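Local coordinates for protein ectonucleotide pyrophosphatase/phosphodiesterase family member 5 (Mus musculus, PDB 5VEO) that probably hydrolyses phosphodiester or pyrophosphate bonds of nucleotide derivatives with a pair of zinc ions, here in an inactivated form holding AMP, at residues 52-57 with 253-258; 61-66 with 106-111; 179-184 with 225-230. The protein carries 1 engineered substitution. One frame throughout, in Å; residues are numbered along the deposited sequence.

Contact 1 of 3, residues 52-57 with 253-258; sequences NVFITK and SPVAAI. With AMP (adenosine monophosphate), chain Q.
Lys57 runs from the nucleotide phosphate to the residues just before strand 255-260, Ser253 and Pro254, meeting different partners along its length. Its CB lies 3.7 Å from O1P of AMP. The chain bends at chi2 (-98°), and CD still lies 4.0 Å from O1P before CE turns to Pro254, meeting CD of that ring at 3.9 Å. The tip NZ donates to His325 O and, at 3.2 Å, to a water; the same water donates to Ser253 O over 2.8 Å, bridging the two segments where lysine and carbonyl do not bond directly. A lysine suits this place because its last methylene meets the proline end-on, while the ammonium bonds His325 O and reaches Ser253 O through water. The cis peptide before Pro254 lies at the entrance to strand 255-260. Lys57 occupies the N-cap position, just ahead of helix 58-67, whose first residue, the engineered Ala58, gives its N-H to AMP, in the alkaline phosphatase-like fold of this phosphodiesterase family. On the Phe54 side, one methyl of the branched Val255 meets two neighbours: CG2 touches Phe54 CZ at 3.9 Å and Ile55 CG2 also at 3.9 Å. Ile55 CG2 itself sits 3.6 Å above one face of the Phe54 ring, toward its rim. The cis peptide between Phe54 and Ile55 is rare without proline. Trp291 stacks on Phe54, and Tyr293 meets it edge-to-face.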
# COMPACT_ATOMS: atom_id res chain seq x y z
N ASN A 52 -5.04 3.79 6.74
CA ASN A 52 -4.41 3.87 5.43
C ASN A 52 -5.40 4.56 4.48
O ASN A 52 -6.30 5.27 4.93
CB ASN A 52 -3.95 2.47 4.99
CG ASN A 52 -5.07 1.42 4.98
OD1 ASN A 52 -6.14 1.59 5.60
ND2 ASN A 52 -4.81 0.29 4.31
N VAL A 53 -5.19 4.45 3.17
CA VAL A 53 -6.02 5.20 2.23
C VAL A 53 -6.87 4.28 1.37
O VAL A 53 -6.51 3.13 1.05
CB VAL A 53 -5.23 6.18 1.33
CG1 VAL A 53 -4.48 7.19 2.17
CG2 VAL A 53 -4.32 5.48 0.37
N PHE A 54 -7.99 4.84 0.94
CA PHE A 54 -8.90 4.20 0.00
C PHE A 54 -8.44 4.43 -1.42
O PHE A 54 -8.04 5.56 -1.74
CB PHE A 54 -10.30 4.77 0.21
CG PHE A 54 -11.40 4.06 -0.51
CD1 PHE A 54 -11.94 2.88 -0.02
CD2 PHE A 54 -11.94 4.60 -1.66
CE1 PHE A 54 -12.99 2.25 -0.67
CE2 PHE A 54 -12.99 3.98 -2.31
CZ PHE A 54 -13.51 2.80 -1.82
N ILE A 55 -8.49 3.44 -2.31
CA ILE A 55 -8.81 2.04 -2.00
C ILE A 55 -7.62 1.35 -1.36
O ILE A 55 -6.47 1.68 -1.62
CB ILE A 55 -9.27 1.29 -3.28
CG1 ILE A 55 -8.13 1.11 -4.28
CG2 ILE A 55 -10.45 2.00 -3.91
CD1 ILE A 55 -8.52 0.30 -5.51
N THR A 56 -7.90 0.34 -0.54
CA THR A 56 -6.88 -0.26 0.31
C THR A 56 -6.16 -1.39 -0.42
O THR A 56 -6.17 -2.57 -0.01
CB THR A 56 -7.50 -0.71 1.64
OG1 THR A 56 -8.62 -1.57 1.42
CG2 THR A 56 -7.94 0.49 2.49
N LYS A 57 -5.49 -0.99 -1.52
CA LYS A 57 -4.66 -1.85 -2.36
C LYS A 57 -3.22 -1.34 -2.39
O LYS A 57 -2.91 -0.23 -1.92
CB LYS A 57 -5.23 -1.93 -3.80
CG LYS A 57 -6.67 -2.43 -3.89
CD LYS A 57 -6.73 -3.84 -4.23
CE LYS A 57 -8.08 -4.38 -4.59
NZ LYS A 57 -7.97 -5.88 -4.37
N SER A 253 -12.88 -6.18 -8.01
CA SER A 253 -13.37 -6.43 -6.64
C SER A 253 -12.30 -6.01 -5.64
O SER A 253 -11.12 -6.26 -5.87
CB SER A 253 -13.74 -7.90 -6.43
OG SER A 253 -14.43 -8.11 -5.20
N PRO A 254 -12.71 -5.42 -4.51
CA PRO A 254 -14.07 -5.16 -4.03
C PRO A 254 -14.59 -3.76 -4.36
O PRO A 254 -15.68 -3.38 -3.91
CB PRO A 254 -13.93 -5.33 -2.53
CG PRO A 254 -12.55 -4.78 -2.25
CD PRO A 254 -11.72 -5.19 -3.44
N VAL A 255 -13.83 -3.02 -5.15
CA VAL A 255 -14.27 -1.70 -5.61
C VAL A 255 -14.35 -1.77 -7.12
O VAL A 255 -13.35 -1.67 -7.83
CB VAL A 255 -13.35 -0.58 -5.12
CG1 VAL A 255 -13.85 0.79 -5.61
CG2 VAL A 255 -13.28 -0.64 -3.59
N ALA A 256 -15.56 -2.00 -7.62
CA ALA A 256 -15.78 -2.13 -9.06
C ALA A 256 -15.81 -0.74 -9.68
O ALA A 256 -16.67 0.08 -9.36
CB ALA A 256 -17.08 -2.88 -9.32
N ALA A 257 -14.86 -0.49 -10.56
CA ALA A 257 -14.75 0.79 -11.25
C ALA A 257 -15.36 0.57 -12.62
O ALA A 257 -14.82 -0.19 -13.42
CB ALA A 257 -13.29 1.22 -11.34
N ILE A 258 -16.52 1.19 -12.85
CA ILE A 258 -17.40 0.87 -13.97
C ILE A 258 -17.47 2.06 -14.91
O ILE A 258 -17.80 3.18 -14.49
CB ILE A 258 -18.79 0.46 -13.46
CG1 ILE A 258 -18.69 -0.89 -12.74
CG2 ILE A 258 -19.81 0.39 -14.63
CD1 ILE A 258 -19.93 -1.29 -12.00
P AMP Q . -1.98 -5.93 -3.72
O1P AMP Q . -2.85 -4.76 -4.07
O2P AMP Q . -2.76 -7.25 -3.78
O3P AMP Q . -1.27 -5.78 -2.38
O5' AMP Q . -0.82 -6.05 -4.82
C5' AMP Q . 0.41 -6.70 -4.46
C4' AMP Q . 1.03 -7.48 -5.59
O4' AMP Q . 1.63 -6.55 -6.49
C3' AMP Q . 2.16 -8.40 -5.14
O3' AMP Q . 1.75 -9.75 -5.19
C2' AMP Q . 3.30 -8.16 -6.14
O2' AMP Q . 3.82 -9.31 -6.74
C1' AMP Q . 2.66 -7.23 -7.16
N9 AMP Q . 3.59 -6.25 -7.69
C8 AMP Q . 4.21 -5.26 -7.02
N7 AMP Q . 4.97 -4.54 -7.88
C5 AMP Q . 4.81 -5.10 -9.10
C6 AMP Q . 5.31 -4.85 -10.47
N6 AMP Q . 6.16 -3.84 -10.69
N1 AMP Q . 4.90 -5.66 -11.46
C2 AMP Q . 4.05 -6.68 -11.27
N3 AMP Q . 3.54 -6.98 -10.06
C4 AMP Q . 3.90 -6.23 -8.97
O HOH W 1 -9.18 -8.18 -6.21

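Contact 2 of 3, residues 61-66 with 106-111; sequences NHYTLV and ATPIWI
Val66 and Tyr63, one turn apart on helix 58-67, pack against the loop and first turn that open helix 109-115, joining the C-terminal half of one helix to the N-terminal end of the other within the alkaline phosphatase-like domain. Most of the contact is apolar. Val66 CG2 lies 3.8 Å from Pro108 CB and 4.0 Å from Trp110 CZ3, while its CB meets Ile109 CG2; branching at CB lets the valine touch all three neighbours. Ile109 also packs on helix 359-366 and strand 168-173, and Val66 on Phe170 of that strand. Tyr63, its CG roughly anti to the backbone N (chi1 -151°), brings its ring against two neighbours: CE1 meets Pro108 CB at 3.9 Å and CE2 meets Ala106 CB at 4.0 Å. The small alanine methyl and the compact proline ring accept the tyrosine closely. In the polar group, Tyr63 OH, 3.4 Å from Pro108 CD, donates to Trp103 O, while Ala106 O is bonded to His133 NE2. Replacing Tyr63 by an alanine would probably open a gap beside Pro108 and Ala106 and rob Trp103 O of its hydroxyl donor. Pro108 sits at the N-cap position of helix 109-115, its O accepting from Ile111 N. The backbones also meet: Val66 O accepts a weak, bent bond from Ile109 N (2.8 Å, 127° at the hydrogen), and the same oxygen takes a CA-H...O contact from Pro108 CA at 3.4 Å.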
# COMPACT_ATOMS: atom_id res chain seq x y z
N ASN A 61 -1.61 2.73 -1.81
CA ASN A 61 -1.11 2.91 -0.45
C ASN A 61 0.40 3.08 -0.38
O ASN A 61 0.88 3.88 0.41
CB ASN A 61 -1.62 1.79 0.43
CG ASN A 61 -2.96 2.15 0.97
OD1 ASN A 61 -3.05 2.86 1.97
ND2 ASN A 61 -4.01 1.80 0.24
N HIS A 62 1.15 2.38 -1.23
CA HIS A 62 2.59 2.61 -1.22
C HIS A 62 2.92 4.00 -1.75
O HIS A 62 3.83 4.66 -1.23
CB HIS A 62 3.33 1.53 -2.02
CG HIS A 62 3.41 0.19 -1.35
ND1 HIS A 62 2.47 -0.80 -1.57
CD2 HIS A 62 4.32 -0.35 -0.50
CE1 HIS A 62 2.80 -1.88 -0.88
NE2 HIS A 62 3.92 -1.63 -0.22
N TYR A 63 2.17 4.49 -2.74
CA TYR A 63 2.49 5.84 -3.23
C TYR A 63 2.11 6.90 -2.19
O TYR A 63 2.81 7.91 -2.06
CB TYR A 63 1.82 6.11 -4.57
CG TYR A 63 2.59 7.10 -5.48
CD1 TYR A 63 3.97 7.05 -5.59
CD2 TYR A 63 1.90 8.03 -6.25
CE1 TYR A 63 4.66 7.91 -6.43
CE2 TYR A 63 2.59 8.91 -7.10
CZ TYR A 63 3.97 8.84 -7.17
OH TYR A 63 4.69 9.67 -8.01
N THR A 64 1.05 6.66 -1.41
CA THR A 64 0.75 7.55 -0.29
C THR A 64 1.91 7.60 0.70
O THR A 64 2.24 8.67 1.22
CB THR A 64 -0.54 7.10 0.40
OG1 THR A 64 -1.64 7.45 -0.44
CG2 THR A 64 -0.73 7.78 1.77
N LEU A 65 2.55 6.47 0.97
CA LEU A 65 3.61 6.46 1.95
C LEU A 65 4.77 7.35 1.53
O LEU A 65 5.47 7.90 2.39
CB LEU A 65 4.11 5.04 2.20
CG LEU A 65 3.13 4.08 2.89
CD1 LEU A 65 3.79 2.74 3.16
CD2 LEU A 65 2.55 4.66 4.17
N VAL A 66 5.00 7.51 0.22
CA VAL A 66 6.15 8.25 -0.27
C VAL A 66 5.77 9.62 -0.83
O VAL A 66 6.65 10.35 -1.34
CB VAL A 66 6.97 7.44 -1.29
CG1 VAL A 66 7.49 6.17 -0.63
CG2 VAL A 66 6.18 7.10 -2.57
N ALA A 106 2.28 13.53 -8.77
CA ALA A 106 2.97 13.74 -7.51
C ALA A 106 4.45 13.48 -7.73
O ALA A 106 4.88 13.09 -8.82
CB ALA A 106 2.41 12.84 -6.40
N THR A 107 5.22 13.70 -6.67
CA THR A 107 6.66 13.47 -6.67
C THR A 107 7.03 12.62 -5.46
O THR A 107 6.89 13.11 -4.32
CB THR A 107 7.42 14.79 -6.65
OG1 THR A 107 7.12 15.52 -7.85
CG2 THR A 107 8.92 14.56 -6.55
N PRO A 108 7.51 11.39 -5.64
CA PRO A 108 7.86 10.56 -4.48
C PRO A 108 9.10 11.07 -3.78
O PRO A 108 9.96 11.74 -4.36
CB PRO A 108 8.09 9.17 -5.09
CG PRO A 108 8.55 9.48 -6.50
CD PRO A 108 7.74 10.68 -6.91
N ILE A 109 9.20 10.71 -2.50
CA ILE A 109 10.20 11.28 -1.62
C ILE A 109 11.64 10.99 -2.09
O ILE A 109 12.55 11.76 -1.79
CB ILE A 109 9.96 10.81 -0.18
CG1 ILE A 109 10.80 11.66 0.77
CG2 ILE A 109 10.25 9.32 -0.03
CD1 ILE A 109 10.55 11.37 2.23
N TRP A 110 11.88 9.90 -2.80
CA TRP A 110 13.27 9.66 -3.21
C TRP A 110 13.77 10.75 -4.16
O TRP A 110 14.96 11.10 -4.14
CB TRP A 110 13.43 8.27 -3.83
CG TRP A 110 12.52 7.85 -4.92
CD1 TRP A 110 12.65 8.12 -6.25
CD2 TRP A 110 11.37 7.00 -4.79
NE1 TRP A 110 11.65 7.51 -6.97
CE2 TRP A 110 10.83 6.83 -6.09
CE3 TRP A 110 10.72 6.40 -3.72
CZ2 TRP A 110 9.71 6.06 -6.34
CZ3 TRP A 110 9.59 5.64 -3.97
CH2 TRP A 110 9.10 5.48 -5.25
N ILE A 111 12.88 11.33 -4.98
CA ILE A 111 13.30 12.41 -5.86
C ILE A 111 13.63 13.66 -5.04
O ILE A 111 14.66 14.30 -5.27
CB ILE A 111 12.21 12.70 -6.91
CG1 ILE A 111 12.08 11.47 -7.81
CG2 ILE A 111 12.52 13.96 -7.73
CD1 ILE A 111 11.06 11.62 -8.91

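Contact 3 of 3, residues 179-184 with 225-230. With ZN (zinc ion), chain D; ZN (zinc ion), chain E; AMP (adenosine monophosphate), chain Q.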
# COMPACT_ATOMS: atom_id res chain seq x y z
N THR A 179 -0.08 -15.22 0.45
CA THR A 179 -0.74 -16.34 1.11
C THR A 179 -2.08 -15.93 1.71
O THR A 179 -3.03 -16.73 1.71
CB THR A 179 0.21 -16.91 2.17
OG1 THR A 179 1.35 -17.50 1.52
CG2 THR A 179 -0.48 -17.97 3.01
N GLY A 180 -2.18 -14.71 2.24
CA GLY A 180 -3.47 -14.23 2.74
C GLY A 180 -4.57 -14.32 1.70
O GLY A 180 -5.70 -14.71 2.00
N HIS A 181 -4.26 -13.95 0.45
CA HIS A 181 -5.23 -14.11 -0.63
C HIS A 181 -5.61 -15.57 -0.82
O HIS A 181 -6.79 -15.89 -1.03
CB HIS A 181 -4.68 -13.57 -1.94
CG HIS A 181 -4.67 -12.08 -2.06
ND1 HIS A 181 -5.82 -11.32 -2.07
CD2 HIS A 181 -3.64 -11.20 -2.21
CE1 HIS A 181 -5.50 -10.04 -2.21
NE2 HIS A 181 -4.18 -9.95 -2.31
N ASP A 182 -4.62 -16.45 -0.83
CA ASP A 182 -4.84 -17.84 -1.19
C ASP A 182 -5.68 -18.58 -0.16
O ASP A 182 -6.56 -19.37 -0.51
CB ASP A 182 -3.49 -18.55 -1.36
CG ASP A 182 -2.76 -18.14 -2.62
OD1 ASP A 182 -3.39 -17.54 -3.52
OD2 ASP A 182 -1.54 -18.42 -2.71
N VAL A 183 -5.36 -18.41 1.12
CA VAL A 183 -6.00 -19.20 2.16
C VAL A 183 -7.02 -18.42 2.98
O VAL A 183 -7.87 -19.04 3.63
CB VAL A 183 -4.96 -19.87 3.09
CG1 VAL A 183 -4.01 -20.71 2.26
CG2 VAL A 183 -4.23 -18.84 3.95
N GLY A 184 -6.97 -17.09 2.95
CA GLY A 184 -7.81 -16.28 3.80
C GLY A 184 -7.17 -16.02 5.15
O GLY A 184 -6.47 -16.88 5.70
N HIS A 225 -1.81 -2.43 3.78
CA HIS A 225 -3.19 -2.75 4.16
C HIS A 225 -3.21 -4.10 4.86
O HIS A 225 -2.18 -4.79 4.94
CB HIS A 225 -4.11 -2.82 2.93
CG HIS A 225 -3.61 -3.81 1.93
ND1 HIS A 225 -3.68 -5.17 2.13
CD2 HIS A 225 -2.86 -3.63 0.81
CE1 HIS A 225 -3.01 -5.79 1.17
NE2 HIS A 225 -2.52 -4.87 0.35
N GLY A 226 -4.39 -4.49 5.31
CA GLY A 226 -4.64 -5.77 5.91
C GLY A 226 -5.30 -6.75 4.96
O GLY A 226 -4.96 -6.83 3.77
N MET A 227 -6.25 -7.51 5.48
CA MET A 227 -6.86 -8.59 4.71
C MET A 227 -8.13 -9.03 5.42
O MET A 227 -8.18 -9.03 6.65
CB MET A 227 -5.88 -9.77 4.57
CG MET A 227 -6.27 -10.87 3.58
SD MET A 227 -6.09 -10.40 1.83
CE MET A 227 -4.32 -10.24 1.69
N THR A 228 -9.15 -9.40 4.66
CA THR A 228 -10.38 -9.91 5.25
C THR A 228 -10.80 -11.19 4.54
O THR A 228 -10.44 -11.45 3.39
CB THR A 228 -11.52 -8.86 5.27
OG1 THR A 228 -12.53 -9.23 6.23
CG2 THR A 228 -12.22 -8.76 3.98
N GLN A 229 -11.55 -12.01 5.28
CA GLN A 229 -11.99 -13.31 4.79
C GLN A 229 -13.16 -13.17 3.84
O GLN A 229 -14.18 -12.54 4.16
CB GLN A 229 -12.38 -14.21 5.97
CG GLN A 229 -12.59 -15.66 5.60
CD GLN A 229 -11.30 -16.45 5.45
OE1 GLN A 229 -10.24 -16.04 5.92
NE2 GLN A 229 -11.38 -17.59 4.81
N CYS A 230 -13.05 -13.84 2.71
CA CYS A 230 -14.10 -13.92 1.71
C CYS A 230 -14.67 -15.33 1.66
O CYS A 230 -14.14 -16.27 2.26
CB CYS A 230 -13.56 -13.51 0.34
SG CYS A 230 -13.09 -11.74 0.34
ZN ZN D . -3.18 -8.21 -2.12
ZN ZN E . -0.78 -5.12 -0.73
P AMP Q . -1.98 -5.93 -3.72
O1P AMP Q . -2.85 -4.76 -4.07
O2P AMP Q . -2.76 -7.25 -3.78
O3P AMP Q . -1.27 -5.78 -2.38
O5' AMP Q . -0.82 -6.05 -4.82
C5' AMP Q . 0.41 -6.70 -4.46
C4' AMP Q . 1.03 -7.48 -5.59
O4' AMP Q . 1.63 -6.55 -6.49
C3' AMP Q . 2.16 -8.40 -5.14
O3' AMP Q . 1.75 -9.75 -5.19
C2' AMP Q . 3.30 -8.16 -6.14
O2' AMP Q . 3.82 -9.31 -6.74
C1' AMP Q . 2.66 -7.23 -7.16
N9 AMP Q . 3.59 -6.25 -7.69
C8 AMP Q . 4.21 -5.26 -7.02
N7 AMP Q . 4.97 -4.54 -7.88
C5 AMP Q . 4.81 -5.10 -9.10
C6 AMP Q . 5.31 -4.85 -10.47
N6 AMP Q . 6.16 -3.84 -10.69
N1 AMP Q . 4.90 -5.66 -11.46
C2 AMP Q . 4.05 -6.68 -11.27
N3 AMP Q . 3.54 -6.98 -10.06
C4 AMP Q . 3.90 -6.23 -8.97
O HOH W 2 -9.91 -19.98 5.07
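The methyl of Met227 sits over the face of a zinc-binding imidazole: CE stands 4.0 Å from the centroid of the His181 ring and only 5° off its normal, a CH-pi contact, while SD lies over the same face 4.2 Å from that centroid. Bends at chi2 and chi3 fold the thioether back onto the ring, which a long, flexible, apolar methionine can manage. The methyl is also close to the helix backbone at Gly180, where any side chain would crowd it. Farther along, Gly184 ends helix 177-183 with positive phi (88°). A beta carbon there would collide with Gln229 OE1, itself the acceptor of Asp186 N. Gln229 NE2 serves the helix end differently, donating at 2.8 Å to a water that in turn donates at 2.7 Å to Val183 O. At the other end lies the two-metal site. His181 NE2 binds one zinc ion at 2.0 Å, with Asp177 and His325 as further protein ligands; His225 NE2 binds the second at 2.1 Å, together with Asp22 and Asp224. His225 ND1 donates in its ring plane to a lone pair of Gly226 O, 2.7 Å away and nearly straight at 160°, while His181 ND1 is held by Gly323 O. Each imidazole is thus fixed in rotation and presents NE2 to its zinc ion. With O2P of AMP on one zinc ion and O3P on the other, the phosphate spans the pair, consistent with metal-assisted phosphoryl chemistry in this superfamily.

In the fold
From the N terminus, the loop after strand 45-51 of the mixed sheet supplies the first half of contact 1, which closes only some two hundred residues later, at strand 255-260, so linking that sheet's loop to the separate four-stranded antiparallel sheet. Both contact 2 and contact 3 nest inside this long loop, one after the other: contact 2 closes a short excursion between helix 58-67 and helix 109-115, contact 3 a second between helix 177-183 and the segment around strand 228-229. Contacts 1 and 2 touch where Asn61 OD1 probably accepts a bond from Val53 N. Contacts 1 and 3 meet at Asn52, Thr56 and His225, and both reach AMP, whereas contacts 2 and 3 stay apart, on opposite sides of the chain's centre.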